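Local structure of japanin (Rhipicephalus appendiculatus, 4BOE) at residues Thr31-Leu34 with Trp40-Arg43; Pro5-Gln10 with Phe63-Glu68; Ser112-Trp117 with Arg132-Ile137; Leu45-Thr50 with Asp84-Lys89. The protein binds cholesterol in a lipocalin pocket and modulates host immunity from tick saliva, blocking dendritic cell differentiation from monocytes and damping inflammatory responses. All coordinates share one frame; numbering follows the deposited sequence.

Contact 1 of 4, residues Thr31-Leu34 with Trp40-Arg43; sequences TRYL and WVTR
Arg43 crosses Thr31 at about a right angle and holds it with two nitrogens. The arginine can be followed outward from its backbone. CB lies 3.3 Å from Arg32 O and equally near Thr31 OG1. CG and CD stay close to the same hydroxyl. The chain then bends at chi3 (68°), which turns the guanidinium side-on to Thr31. NE gives a hydrogen bond to Thr31 OG1 at 2.8 Å, in the guanidinium plane. NH2 gives a second to Thr31 O at 3.0 Å, again in the guanidinium plane, but it reaches that oxygen from above the carbonyl plane. One face of the guanidinium lies against the Tyr33 backbone, with Tyr33 CA over its centre. NH1 sits near the plane of the Tyr33 ring, at its edge. It bonds to Ala6 O and Asn8 O, while NH2 also bonds to Gln10 O.

Beyond the arginine, Val41 CG1 packs 3.6 Å from Tyr33 CE2. Leu34 N bonds to Thr42 O at 2.8 Å, a rung of this antiparallel beta hairpin. A leucine in place of Arg43 would probably cost Thr31 OG1 and O, and the carbonyls of the 5-10 loop, this donor. The buried guanidinium donates to Thr31 and to three carbonyls of that loop, which probably helps to hold the loop on the hairpin.

Contact 2 of 4, residues Pro5-Gln10 with Phe63-Glu68; sequences PAINTQ and FQVKWE. With CLR (cholesterol), chain C.
The N-terminal loop 5-10 lies against strand 59-66 of the lipocalin sheet, beside the tail of the bound cholesterol. Its link to the strand is mostly apolar, with no hydrogen bond between the segments. Val65 CG2 touches Ala6 O at 3.6 Å and Ile7 CG2 at 4.2 Å. Ile7 CG1 stands between its own backbone N and carbonyl carbon (chi1 58°). This leaves CG2 for Val65 and for CB of Trp67, while CD1 at the end of the other branch meets the indole. There Ile7 CD1 lies 3.9 Å from Trp67 CE3, near the ring plane, so the methyl meets the edge of the indole. The two side chains cross at about a right angle. The indole nitrogen has its own partner, Ser71 O.

In lipocalins the ligand sits within an antiparallel barrel, and here one end of that pocket is lined from both segments. Ala6 CB is 3.8 Å from cholesterol C27, a terminal methyl of the sterol tail. Phe63 points its ring into the same pocket. Phe63 CE2 lies 3.7 Å from cholesterol C24, and the sterol methyl C21 stands over one ring face, offset toward the rim. Replacing Phe63 with an alanine would probably open a gap beside C21, C23 and C24 and leave the sterol tail freer to move.

The loop makes a turn of its own, with Asn8 N bonded to Pro5 O at 3.2 Å. Leu74 of the adjoining strand 73-78 packs on Ala6.

Contact 3 of 4, residues Ser112-Trp117 with Arg132-Ile137; sequences STCSLW and RTFYTI. With NAG (2-acetamido-2-deoxy-beta-D-glucopyranose), chain B; CLR (cholesterol), chain C.
Phe134 reaches from helix 128-137 to strand 114-118 and meets Cys114 and Leu116 there. The sulfur comes in at the ring's edge: Cys114 SG lies 3.4 Å from Phe134 CE1, near the ring plane. This is a sulfur-aromatic contact, 74° off the ring normal. Cys114 has two conformers, so its exact distance should be read with care. Leu116 approaches the same ring obliquely, with CB 3.9 Å from Phe134 CD1 and CD2 near CG and CB. Phe134 CG is anti to the backbone N (chi1 166°), and this swings the ring off the helix toward the strand.

The next shell fixes these groups. Cys114 is joined by a disulfide to Cys138, just past the helix, so a covalent link backs the packing. Pro141 of strand 141-143 also touches Phe134.

Alternate residues of the strand face the sterol. Trp117 lays one indole face under cholesterol C26, which stands 3.5 Å above the plane over its centre. Trp117 NE1 gives a hydrogen bond to Ser115 OG at 2.9 Å, tilted from the ring plane, which helps to fix the turn of the indole. Ser115 OG also lies 3.7 Å from cholesterol C15. The next residue of the helix after Phe134, Tyr135, lays a ring face against the sugar of a glycan, with NAG C5 over its centre. A helix packed on the outside of the barrel, behind a strand that lines the ligand pocket, is typical of the lipocalin fold.

Contact 4 of 4, residues Leu45-Thr50 with Asp84-Lys89; sequences LIYVFT and DNLGAK. With CLR (cholesterol), chain C.
The Tyr47 ring receives Leu86 obliquely. Leu86 CD1 lies 3.7 Å from Tyr47 CE1 and close to CZ and OH as well. The two side chains come from opposite directions. Tyr47 CG lies between its backbone N and carbonyl carbon (chi1 59°), which brings the ring up to the leucine.

The same methyl also meets Leu45. Leu45 and Leu86 reach toward each other tip to tip, with Leu45 CD2 placed 3.3 Å from Leu86 CD1. That is shorter than a usual methyl contact, so the exact spacing is doubtful. No hydrogen bond joins the segments.

The sterol lies alongside. Leu45 CD2 is 4.0 Å from cholesterol C12. Leu86 O is 3.6 Å from the sterol methyl C18, and Ala88 CA is 3.9 Å from the same methyl. The contact therefore forms part of the cholesterol pocket, and Glu23, a residue that binds the sterol, is close to Leu86.

Leu86 is the first residue past helix 80-85, and it packs on strand 40-49. Val82 of that helix touches Leu45, and Tyr81 touches Tyr47. Strand 59-66 lies next to strand 40-49, with Phe63 on Leu45 and Gln59 on Tyr47.

Overall arrangement
All four contacts reach one curled antiparallel sheet, the lipocalin barrel around cholesterol. Contacts 1 and 2 lie together, centres about 6 Å apart, and are bridged by the neighbouring strands 40-49 and 59-66. Contact 4 uses strand 40-49 again, with its centre about 15 Å from contact 1. Contact 3 lies on the opposite side of the chain's centre from contact 1, about 23 Å away. Along the chain, contact 1 falls between the two segments of contact 2. Contacts 2 and 4 interleave, and contact 3 follows them all. A loop, the turn after helix 80-85 and several strands thus line one sterol pocket, while helix 128-137 backs it from outside.

Contact 1 of 4, residues Thr31-Leu34 with Trp40-Arg43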
# COMPACT_ATOMS: atom_id res chain seq x y z
N THR A 31 4.39 1.85 3.90
CA THR A 31 4.68 0.65 4.66
C THR A 31 6.19 0.37 4.65
O THR A 31 6.79 0.33 3.58
CB THR A 31 3.81 -0.58 4.21
OG1 THR A 31 4.30 -1.74 4.84
CG2 THR A 31 3.84 -0.86 2.75
N ARG A 32 6.79 0.19 5.85
CA ARG A 32 8.21 -0.14 5.98
C ARG A 32 8.35 -1.60 6.37
O ARG A 32 7.56 -2.13 7.15
CB ARG A 32 8.94 0.72 7.02
CG ARG A 32 8.76 2.21 6.89
CD ARG A 32 9.84 2.90 7.67
NE ARG A 32 9.67 4.35 7.68
CZ ARG A 32 9.04 5.06 8.62
NH1 ARG A 32 8.48 4.45 9.66
NH2 ARG A 32 8.96 6.38 8.51
N TYR A 33 9.42 -2.21 5.90
CA TYR A 33 9.78 -3.57 6.22
C TYR A 33 10.35 -3.56 7.64
O TYR A 33 11.19 -2.71 7.95
CB TYR A 33 10.88 -4.05 5.23
CG TYR A 33 11.49 -5.40 5.56
CD1 TYR A 33 12.52 -5.52 6.48
CD2 TYR A 33 11.04 -6.55 4.93
CE1 TYR A 33 13.07 -6.76 6.80
CE2 TYR A 33 11.58 -7.79 5.23
CZ TYR A 33 12.64 -7.88 6.12
OH TYR A 33 13.19 -9.11 6.39
N LEU A 34 9.95 -4.52 8.46
CA LEU A 34 10.50 -4.61 9.84
C LEU A 34 11.34 -5.86 9.99
O LEU A 34 12.50 -5.78 10.34
CB LEU A 34 9.39 -4.59 10.90
CG LEU A 34 8.49 -3.37 10.85
CD1 LEU A 34 7.45 -3.45 11.94
CD2 LEU A 34 9.27 -2.06 10.96
N TRP A 40 6.61 -15.37 6.81
CA TRP A 40 5.92 -14.12 7.08
C TRP A 40 6.84 -12.95 7.22
O TRP A 40 7.76 -12.99 8.02
CB TRP A 40 5.06 -14.26 8.32
CG TRP A 40 3.94 -15.23 8.13
CD1 TRP A 40 3.99 -16.58 8.29
CD2 TRP A 40 2.64 -14.94 7.58
NE1 TRP A 40 2.80 -17.16 7.88
CE2 TRP A 40 1.94 -16.16 7.51
CE3 TRP A 40 2.02 -13.77 7.13
CZ2 TRP A 40 0.63 -16.25 7.01
CZ3 TRP A 40 0.72 -13.84 6.65
CH2 TRP A 40 0.05 -15.07 6.57
N VAL A 41 6.56 -11.88 6.48
CA VAL A 41 7.30 -10.62 6.58
C VAL A 41 6.47 -9.69 7.46
O VAL A 41 5.27 -9.55 7.22
CB VAL A 41 7.59 -10.02 5.18
CG1 VAL A 41 8.10 -8.59 5.28
CG2 VAL A 41 8.62 -10.89 4.45
N THR A 42 7.10 -9.01 8.40
CA THR A 42 6.40 -8.05 9.24
C THR A 42 6.72 -6.70 8.68
O THR A 42 7.88 -6.38 8.44
CB THR A 42 6.75 -8.17 10.74
OG1 THR A 42 6.52 -9.51 11.14
CG2 THR A 42 5.87 -7.30 11.63
N ARG A 43 5.67 -5.90 8.47
CA ARG A 43 5.83 -4.55 7.99
C ARG A 43 5.01 -3.62 8.91
O ARG A 43 4.05 -4.05 9.55
CB ARG A 43 5.30 -4.39 6.56
CG ARG A 43 5.76 -5.42 5.51
CD ARG A 43 5.23 -4.99 4.11
NE ARG A 43 5.91 -3.77 3.70
CZ ARG A 43 7.06 -3.69 3.05
NH1 ARG A 43 7.65 -4.78 2.58
NH2 ARG A 43 7.60 -2.50 2.79

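Contact 2 of 4, residues Pro5-Gln10 with Phe63-Glu68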
# COMPACT_ATOMS: atom_id res chain seq x y z
N PRO A 5 7.74 -6.72 -4.47
CA PRO A 5 7.93 -5.66 -3.47
C PRO A 5 7.34 -5.85 -2.04
O PRO A 5 7.94 -5.33 -1.08
CB PRO A 5 7.32 -4.43 -4.13
CG PRO A 5 7.16 -4.75 -5.51
CD PRO A 5 6.98 -6.21 -5.62
N ALA A 6 6.18 -6.53 -1.92
CA ALA A 6 5.51 -6.77 -0.65
C ALA A 6 6.37 -7.49 0.39
O ALA A 6 6.32 -7.16 1.57
CB ALA A 6 4.25 -7.55 -0.88
N ILE A 7 7.21 -8.45 -0.06
CA ILE A 7 8.11 -9.23 0.82
C ILE A 7 9.56 -8.78 0.73
O ILE A 7 10.44 -9.39 1.33
CB ILE A 7 7.93 -10.74 0.54
CG1 ILE A 7 8.21 -11.10 -0.96
CG2 ILE A 7 6.51 -11.14 0.93
CD1 ILE A 7 8.73 -12.39 -1.16
N ASN A 8 9.79 -7.64 0.09
CA ASN A 8 11.08 -7.03 -0.08
C ASN A 8 11.25 -5.95 0.98
O ASN A 8 10.30 -5.58 1.68
CB ASN A 8 11.23 -6.46 -1.50
CG ASN A 8 12.64 -6.53 -2.03
OD1 ASN A 8 13.57 -6.89 -1.33
ND2 ASN A 8 12.85 -6.15 -3.27
N THR A 9 12.48 -5.46 1.11
CA THR A 9 12.91 -4.55 2.17
C THR A 9 12.79 -3.07 1.88
O THR A 9 13.11 -2.26 2.76
CB THR A 9 14.34 -4.92 2.57
OG1 THR A 9 15.18 -4.91 1.41
CG2 THR A 9 14.42 -6.29 3.22
N GLN A 10 12.30 -2.68 0.71
CA GLN A 10 12.12 -1.25 0.41
C GLN A 10 10.77 -0.76 0.90
O GLN A 10 9.79 -1.50 0.89
CB GLN A 10 12.26 -0.97 -1.09
CG GLN A 10 13.72 -0.84 -1.54
CD GLN A 10 14.38 0.47 -1.14
OE1 GLN A 10 13.75 1.52 -0.96
NE2 GLN A 10 15.69 0.44 -1.07
N PHE A 63 1.46 -5.20 10.45
CA PHE A 63 0.84 -6.33 9.80
C PHE A 63 1.90 -7.28 9.28
O PHE A 63 3.07 -6.94 9.17
CB PHE A 63 -0.12 -5.85 8.67
CG PHE A 63 0.52 -5.11 7.52
CD1 PHE A 63 0.79 -3.75 7.62
CD2 PHE A 63 0.87 -5.78 6.36
CE1 PHE A 63 1.43 -3.07 6.57
CE2 PHE A 63 1.51 -5.10 5.32
CZ PHE A 63 1.75 -3.74 5.42
N GLN A 64 1.50 -8.48 8.97
CA GLN A 64 2.40 -9.44 8.38
C GLN A 64 1.85 -9.85 7.00
O GLN A 64 0.65 -9.85 6.79
CB GLN A 64 2.52 -10.68 9.28
CG GLN A 64 3.16 -10.38 10.61
CD GLN A 64 3.41 -11.66 11.33
OE1 GLN A 64 4.52 -12.21 11.33
NE2 GLN A 64 2.36 -12.26 11.80
N VAL A 65 2.76 -10.19 6.08
CA VAL A 65 2.41 -10.63 4.73
C VAL A 65 3.17 -11.88 4.33
O VAL A 65 4.34 -12.06 4.67
CB VAL A 65 2.56 -9.51 3.65
CG1 VAL A 65 1.66 -8.33 3.97
CG2 VAL A 65 3.99 -9.02 3.53
N LYS A 66 2.52 -12.70 3.55
CA LYS A 66 3.07 -13.93 3.00
C LYS A 66 2.79 -13.97 1.51
O LYS A 66 1.65 -13.77 1.11
CB LYS A 66 2.42 -15.16 3.67
CG LYS A 66 3.10 -16.48 3.35
CD LYS A 66 2.37 -17.69 3.89
CE LYS A 66 1.06 -17.96 3.20
NZ LYS A 66 0.55 -19.33 3.48
N TRP A 67 3.80 -14.30 0.69
CA TRP A 67 3.62 -14.54 -0.74
C TRP A 67 4.36 -15.80 -1.19
O TRP A 67 5.58 -15.83 -1.15
CB TRP A 67 4.07 -13.35 -1.57
CG TRP A 67 3.88 -13.55 -3.04
CD1 TRP A 67 2.70 -13.74 -3.71
CD2 TRP A 67 4.92 -13.58 -4.03
NE1 TRP A 67 2.94 -13.86 -5.06
CE2 TRP A 67 4.29 -13.74 -5.29
CE3 TRP A 67 6.32 -13.63 -3.97
CZ2 TRP A 67 5.01 -13.83 -6.47
CZ3 TRP A 67 7.04 -13.76 -5.15
CH2 TRP A 67 6.38 -13.85 -6.38
N GLU A 68 3.61 -16.83 -1.58
CA GLU A 68 4.18 -18.06 -2.16
C GLU A 68 4.58 -17.71 -3.63
O GLU A 68 3.80 -17.02 -4.29
CB GLU A 68 3.15 -19.20 -2.21
CG GLU A 68 2.62 -19.64 -0.86
CD GLU A 68 3.42 -20.76 -0.22
OE1 GLU A 68 4.67 -20.68 -0.23
OE2 GLU A 68 2.80 -21.73 0.27
C1 CLR C . -5.52 4.34 3.60
C2 CLR C . -6.32 5.64 3.51
C3 CLR C . -6.65 5.99 2.07
C4 CLR C . -7.41 4.85 1.41
C5 CLR C . -6.71 3.52 1.56
C6 CLR C . -6.52 2.74 0.50
C7 CLR C . -5.84 1.41 0.52
C8 CLR C . -5.73 0.83 1.93
C9 CLR C . -5.26 1.94 2.90
C10 CLR C . -6.25 3.14 2.97
C11 CLR C . -4.90 1.37 4.29
C12 CLR C . -3.95 0.17 4.23
C13 CLR C . -4.48 -0.96 3.33
C14 CLR C . -4.74 -0.33 1.94
C15 CLR C . -4.98 -1.54 1.03
C16 CLR C . -3.96 -2.56 1.54
C17 CLR C . -3.44 -2.04 2.91
C18 CLR C . -5.74 -1.60 3.94
C19 CLR C . -7.50 2.81 3.82
C20 CLR C . -3.10 -3.18 3.88
C21 CLR C . -2.56 -2.67 5.23
C22 CLR C . -2.10 -4.17 3.24
C23 CLR C . -0.87 -3.55 2.54
C24 CLR C . 0.04 -4.61 1.97
C25 CLR C . 1.18 -4.23 1.06
C26 CLR C . 1.42 -2.80 0.64
C27 CLR C . 2.46 -5.01 1.23
O1 CLR C . -7.50 7.15 2.07

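Contact 3 of 4, residues Ser112-Trp117 with Arg132-Ile137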
# COMPACT_ATOMS: atom_id res chain seq x y z
N SER A 112 -14.22 -4.71 -7.90
CA SER A 112 -13.05 -4.82 -7.05
C SER A 112 -12.23 -3.52 -6.82
O SER A 112 -11.71 -2.97 -7.79
CB SER A 112 -12.15 -5.90 -7.60
OG SER A 112 -11.09 -6.13 -6.70
N THR A 113 -12.08 -3.09 -5.54
CA THR A 113 -11.30 -1.91 -5.21
C THR A 113 -9.82 -2.23 -5.35
O THR A 113 -9.40 -3.36 -5.11
CB THR A 113 -11.63 -1.33 -3.83
OG1 THR A 113 -11.29 -2.27 -2.83
CG2 THR A 113 -13.08 -0.87 -3.72
N CYS A 114 -9.06 -1.20 -5.62
CA CYS A 114 -7.62 -1.34 -5.87
C CYS A 114 -6.78 -0.35 -5.08
O CYS A 114 -7.24 0.68 -4.65
CB CYS A 114 -7.33 -1.23 -7.37
SG CYS A 114 -6.73 0.41 -7.88
N SER A 115 -5.48 -0.69 -4.98
CA SER A 115 -4.44 0.13 -4.35
C SER A 115 -3.14 -0.06 -5.14
O SER A 115 -2.79 -1.19 -5.52
CB SER A 115 -4.27 -0.13 -2.86
OG SER A 115 -3.85 -1.43 -2.52
N LEU A 116 -2.48 1.06 -5.46
CA LEU A 116 -1.23 1.11 -6.19
C LEU A 116 -0.17 1.58 -5.22
O LEU A 116 -0.36 2.58 -4.55
CB LEU A 116 -1.35 2.08 -7.38
CG LEU A 116 -0.05 2.35 -8.14
CD1 LEU A 116 0.45 1.14 -8.84
CD2 LEU A 116 -0.23 3.51 -9.09
N TRP A 117 0.94 0.84 -5.14
CA TRP A 117 2.06 1.08 -4.26
C TRP A 117 3.30 1.20 -5.08
O TRP A 117 3.49 0.44 -6.01
CB TRP A 117 2.22 -0.10 -3.28
CG TRP A 117 0.99 -0.38 -2.49
CD1 TRP A 117 -0.07 -1.15 -2.86
CD2 TRP A 117 0.67 0.16 -1.20
NE1 TRP A 117 -1.06 -1.06 -1.92
CE2 TRP A 117 -0.62 -0.30 -0.87
CE3 TRP A 117 1.36 0.96 -0.27
CZ2 TRP A 117 -1.24 0.01 0.34
CZ3 TRP A 117 0.70 1.35 0.91
CH2 TRP A 117 -0.58 0.87 1.20
N ARG A 132 -1.24 4.09 -16.66
CA ARG A 132 -2.22 3.57 -17.60
C ARG A 132 -2.87 2.28 -17.07
O ARG A 132 -4.10 2.19 -17.04
CB ARG A 132 -1.57 3.37 -19.00
CG ARG A 132 -2.53 2.78 -20.02
CD ARG A 132 -1.91 2.75 -21.39
NE ARG A 132 -2.82 2.17 -22.37
CZ ARG A 132 -3.90 2.77 -22.87
NH1 ARG A 132 -4.23 4.01 -22.50
NH2 ARG A 132 -4.66 2.14 -23.76
N THR A 133 -2.09 1.34 -16.56
CA THR A 133 -2.64 0.11 -15.96
C THR A 133 -3.55 0.40 -14.80
O THR A 133 -4.61 -0.20 -14.67
CB THR A 133 -1.49 -0.80 -15.50
OG1 THR A 133 -0.66 -1.06 -16.61
CG2 THR A 133 -1.98 -2.11 -14.93
N PHE A 134 -3.12 1.29 -13.92
CA PHE A 134 -3.93 1.67 -12.76
C PHE A 134 -5.29 2.25 -13.20
O PHE A 134 -6.32 1.81 -12.70
CB PHE A 134 -3.13 2.64 -11.86
CG PHE A 134 -3.93 3.36 -10.83
CD1 PHE A 134 -4.46 2.68 -9.74
CD2 PHE A 134 -4.12 4.73 -10.89
CE1 PHE A 134 -5.19 3.35 -8.77
CE2 PHE A 134 -4.87 5.40 -9.93
CZ PHE A 134 -5.44 4.69 -8.91
N TYR A 135 -5.28 3.19 -14.14
CA TYR A 135 -6.52 3.79 -14.63
C TYR A 135 -7.40 2.81 -15.44
O TYR A 135 -8.61 2.97 -15.48
CB TYR A 135 -6.26 5.08 -15.42
CG TYR A 135 -6.17 6.28 -14.52
CD1 TYR A 135 -4.97 6.64 -13.92
CD2 TYR A 135 -7.30 7.01 -14.19
CE1 TYR A 135 -4.89 7.71 -13.05
CE2 TYR A 135 -7.23 8.12 -13.35
CZ TYR A 135 -6.02 8.45 -12.76
OH TYR A 135 -5.93 9.52 -11.90
N THR A 136 -6.82 1.80 -16.03
CA THR A 136 -7.58 0.77 -16.74
C THR A 136 -8.34 -0.17 -15.79
O THR A 136 -9.52 -0.40 -15.94
CB THR A 136 -6.61 -0.02 -17.63
OG1 THR A 136 -6.07 0.89 -18.57
CG2 THR A 136 -7.28 -1.18 -18.36
N ILE A 137 -7.63 -0.73 -14.84
CA ILE A 137 -8.10 -1.79 -13.96
C ILE A 137 -8.90 -1.39 -12.75
O ILE A 137 -9.69 -2.20 -12.24
CB ILE A 137 -6.80 -2.57 -13.47
CG1 ILE A 137 -6.09 -3.28 -14.62
CG2 ILE A 137 -7.04 -3.52 -12.31
CD1 ILE A 137 -6.94 -4.22 -15.46
C1 NAG B . -2.44 9.08 -15.56
C2 NAG B . -1.94 10.46 -15.99
C3 NAG B . -3.09 11.45 -15.82
C4 NAG B . -4.31 10.97 -16.62
C5 NAG B . -4.69 9.57 -16.16
C6 NAG B . -5.84 8.97 -16.93
C7 NAG B . 0.49 10.63 -15.55
C8 NAG B . 1.52 10.86 -14.48
N2 NAG B . -0.79 10.87 -15.19
O3 NAG B . -2.66 12.72 -16.27
O4 NAG B . -5.41 11.85 -16.42
O5 NAG B . -3.57 8.68 -16.32
O6 NAG B . -5.72 9.20 -18.33
O7 NAG B . 0.80 10.21 -16.66
C1 CLR C . -5.52 4.34 3.60
C2 CLR C . -6.32 5.64 3.51
C3 CLR C . -6.65 5.99 2.07
C4 CLR C . -7.41 4.85 1.41
C5 CLR C . -6.71 3.52 1.56
C6 CLR C . -6.52 2.74 0.50
C7 CLR C . -5.84 1.41 0.52
C8 CLR C . -5.73 0.83 1.93
C9 CLR C . -5.26 1.94 2.90
C10 CLR C . -6.25 3.14 2.97
C11 CLR C . -4.90 1.37 4.29
C12 CLR C . -3.95 0.17 4.23
C13 CLR C . -4.48 -0.96 3.33
C14 CLR C . -4.74 -0.33 1.94
C15 CLR C . -4.98 -1.54 1.03
C16 CLR C . -3.96 -2.56 1.54
C17 CLR C . -3.44 -2.04 2.91
C18 CLR C . -5.74 -1.60 3.94
C19 CLR C . -7.50 2.81 3.82
C20 CLR C . -3.10 -3.18 3.88
C21 CLR C . -2.56 -2.67 5.23
C22 CLR C . -2.10 -4.17 3.24
C23 CLR C . -0.87 -3.55 2.54
C24 CLR C . 0.04 -4.61 1.97
C25 CLR C . 1.18 -4.23 1.06
C26 CLR C . 1.42 -2.80 0.64
C27 CLR C . 2.46 -5.01 1.23
O1 CLR C . -7.50 7.15 2.07

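Contact 4 of 4, residues Leu45-Thr50 with Asp84-Lys89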
# COMPACT_ATOMS: atom_id res chain seq x y z
N LEU A 45 2.56 -0.08 9.06
CA LEU A 45 1.67 0.76 8.29
C LEU A 45 1.81 2.12 8.96
O LEU A 45 1.51 2.25 10.13
CB LEU A 45 0.24 0.25 8.32
CG LEU A 45 -0.76 1.07 7.51
CD1 LEU A 45 -0.45 1.03 6.01
CD2 LEU A 45 -2.11 0.57 7.75
N ILE A 46 2.36 3.09 8.24
CA ILE A 46 2.64 4.43 8.73
C ILE A 46 1.73 5.43 8.00
O ILE A 46 1.53 5.33 6.79
CB ILE A 46 4.13 4.78 8.48
CG1 ILE A 46 5.10 3.74 9.06
CG2 ILE A 46 4.49 6.18 8.99
CD1 ILE A 46 4.99 3.53 10.54
N TYR A 47 1.20 6.40 8.73
CA TYR A 47 0.36 7.45 8.15
C TYR A 47 0.24 8.61 9.09
O TYR A 47 0.68 8.52 10.23
CB TYR A 47 -1.03 6.91 7.77
CG TYR A 47 -1.82 6.32 8.91
CD1 TYR A 47 -1.59 5.03 9.34
CD2 TYR A 47 -2.83 7.05 9.53
CE1 TYR A 47 -2.30 4.48 10.41
CE2 TYR A 47 -3.56 6.52 10.59
CZ TYR A 47 -3.31 5.22 11.01
OH TYR A 47 -4.01 4.68 12.06
N VAL A 48 -0.31 9.69 8.62
CA VAL A 48 -0.63 10.83 9.46
C VAL A 48 -2.16 10.97 9.51
O VAL A 48 -2.85 10.76 8.52
CB VAL A 48 0.09 12.17 9.09
CG1 VAL A 48 1.59 12.00 9.11
CG2 VAL A 48 -0.37 12.72 7.75
N PHE A 49 -2.69 11.26 10.69
CA PHE A 49 -4.10 11.58 10.88
C PHE A 49 -4.06 13.08 11.17
O PHE A 49 -3.39 13.51 12.10
CB PHE A 49 -4.70 10.77 12.01
CG PHE A 49 -6.19 10.96 12.10
CD1 PHE A 49 -7.05 10.31 11.22
CD2 PHE A 49 -6.75 11.78 13.08
CE1 PHE A 49 -8.43 10.50 11.30
CE2 PHE A 49 -8.12 11.99 13.14
CZ PHE A 49 -8.95 11.35 12.26
N THR A 50 -4.62 13.87 10.29
CA THR A 50 -4.50 15.31 10.36
C THR A 50 -5.53 16.04 11.21
O THR A 50 -5.33 17.21 11.48
CB THR A 50 -4.49 15.91 8.96
OG1 THR A 50 -5.61 15.42 8.25
CG2 THR A 50 -3.23 15.59 8.22
N ASP A 84 -9.60 -3.38 12.22
CA ASP A 84 -10.75 -2.64 12.75
C ASP A 84 -10.93 -1.25 12.07
O ASP A 84 -12.04 -0.90 11.67
CB ASP A 84 -10.57 -2.47 14.30
CG ASP A 84 -11.74 -1.91 15.09
OD1 ASP A 84 -12.84 -1.79 14.52
OD2 ASP A 84 -11.55 -1.65 16.32
N ASN A 85 -9.87 -0.47 11.96
CA ASN A 85 -9.95 0.92 11.49
C ASN A 85 -9.56 1.24 10.03
O ASN A 85 -10.02 2.26 9.51
CB ASN A 85 -9.09 1.79 12.42
CG ASN A 85 -9.72 2.00 13.81
OD1 ASN A 85 -10.93 2.22 13.94
ND2 ASN A 85 -8.97 1.82 14.87
N LEU A 86 -8.68 0.45 9.39
CA LEU A 86 -8.23 0.75 8.03
C LEU A 86 -8.74 -0.25 7.01
O LEU A 86 -8.40 -0.14 5.83
CB LEU A 86 -6.70 0.89 8.04
CG LEU A 86 -6.21 2.10 8.86
CD1 LEU A 86 -4.79 2.02 9.13
CD2 LEU A 86 -6.51 3.42 8.17
N GLY A 87 -9.62 -1.16 7.43
CA GLY A 87 -10.29 -2.11 6.57
C GLY A 87 -9.40 -3.17 5.93
O GLY A 87 -9.77 -3.67 4.89
N ALA A 88 -8.24 -3.49 6.52
CA ALA A 88 -7.37 -4.51 5.92
C ALA A 88 -8.06 -5.89 5.85
O ALA A 88 -8.69 -6.32 6.81
CB ALA A 88 -6.06 -4.63 6.68
N LYS A 89 -7.94 -6.55 4.68
CA LYS A 89 -8.52 -7.87 4.40
C LYS A 89 -7.46 -8.95 4.61
O LYS A 89 -6.26 -8.63 4.61
CB LYS A 89 -9.01 -7.92 2.95
CG LYS A 89 -9.98 -6.82 2.56
CD LYS A 89 -11.26 -6.85 3.36
CE LYS A 89 -12.31 -5.91 2.82
NZ LYS A 89 -12.65 -4.84 3.81
C1 CLR C . -5.52 4.34 3.60
C2 CLR C . -6.32 5.64 3.51
C3 CLR C . -6.65 5.99 2.07
C4 CLR C . -7.41 4.85 1.41
C5 CLR C . -6.71 3.52 1.56
C6 CLR C . -6.52 2.74 0.50
C7 CLR C . -5.84 1.41 0.52
C8 CLR C . -5.73 0.83 1.93
C9 CLR C . -5.26 1.94 2.90
C10 CLR C . -6.25 3.14 2.97
C11 CLR C . -4.90 1.37 4.29
C12 CLR C . -3.95 0.17 4.23
C13 CLR C . -4.48 -0.96 3.33
C14 CLR C . -4.74 -0.33 1.94
C15 CLR C . -4.98 -1.54 1.03
C16 CLR C . -3.96 -2.56 1.54
C17 CLR C . -3.44 -2.04 2.91
C18 CLR C . -5.74 -1.60 3.94
C19 CLR C . -7.50 2.81 3.82
C20 CLR C . -3.10 -3.18 3.88
C21 CLR C . -2.56 -2.67 5.23
C22 CLR C . -2.10 -4.17 3.24
C23 CLR C . -0.87 -3.55 2.54
C24 CLR C . 0.04 -4.61 1.97
C25 CLR C . 1.18 -4.23 1.06
C26 CLR C . 1.42 -2.80 0.64
C27 CLR C . 2.46 -5.01 1.23
O1 CLR C . -7.50 7.15 2.07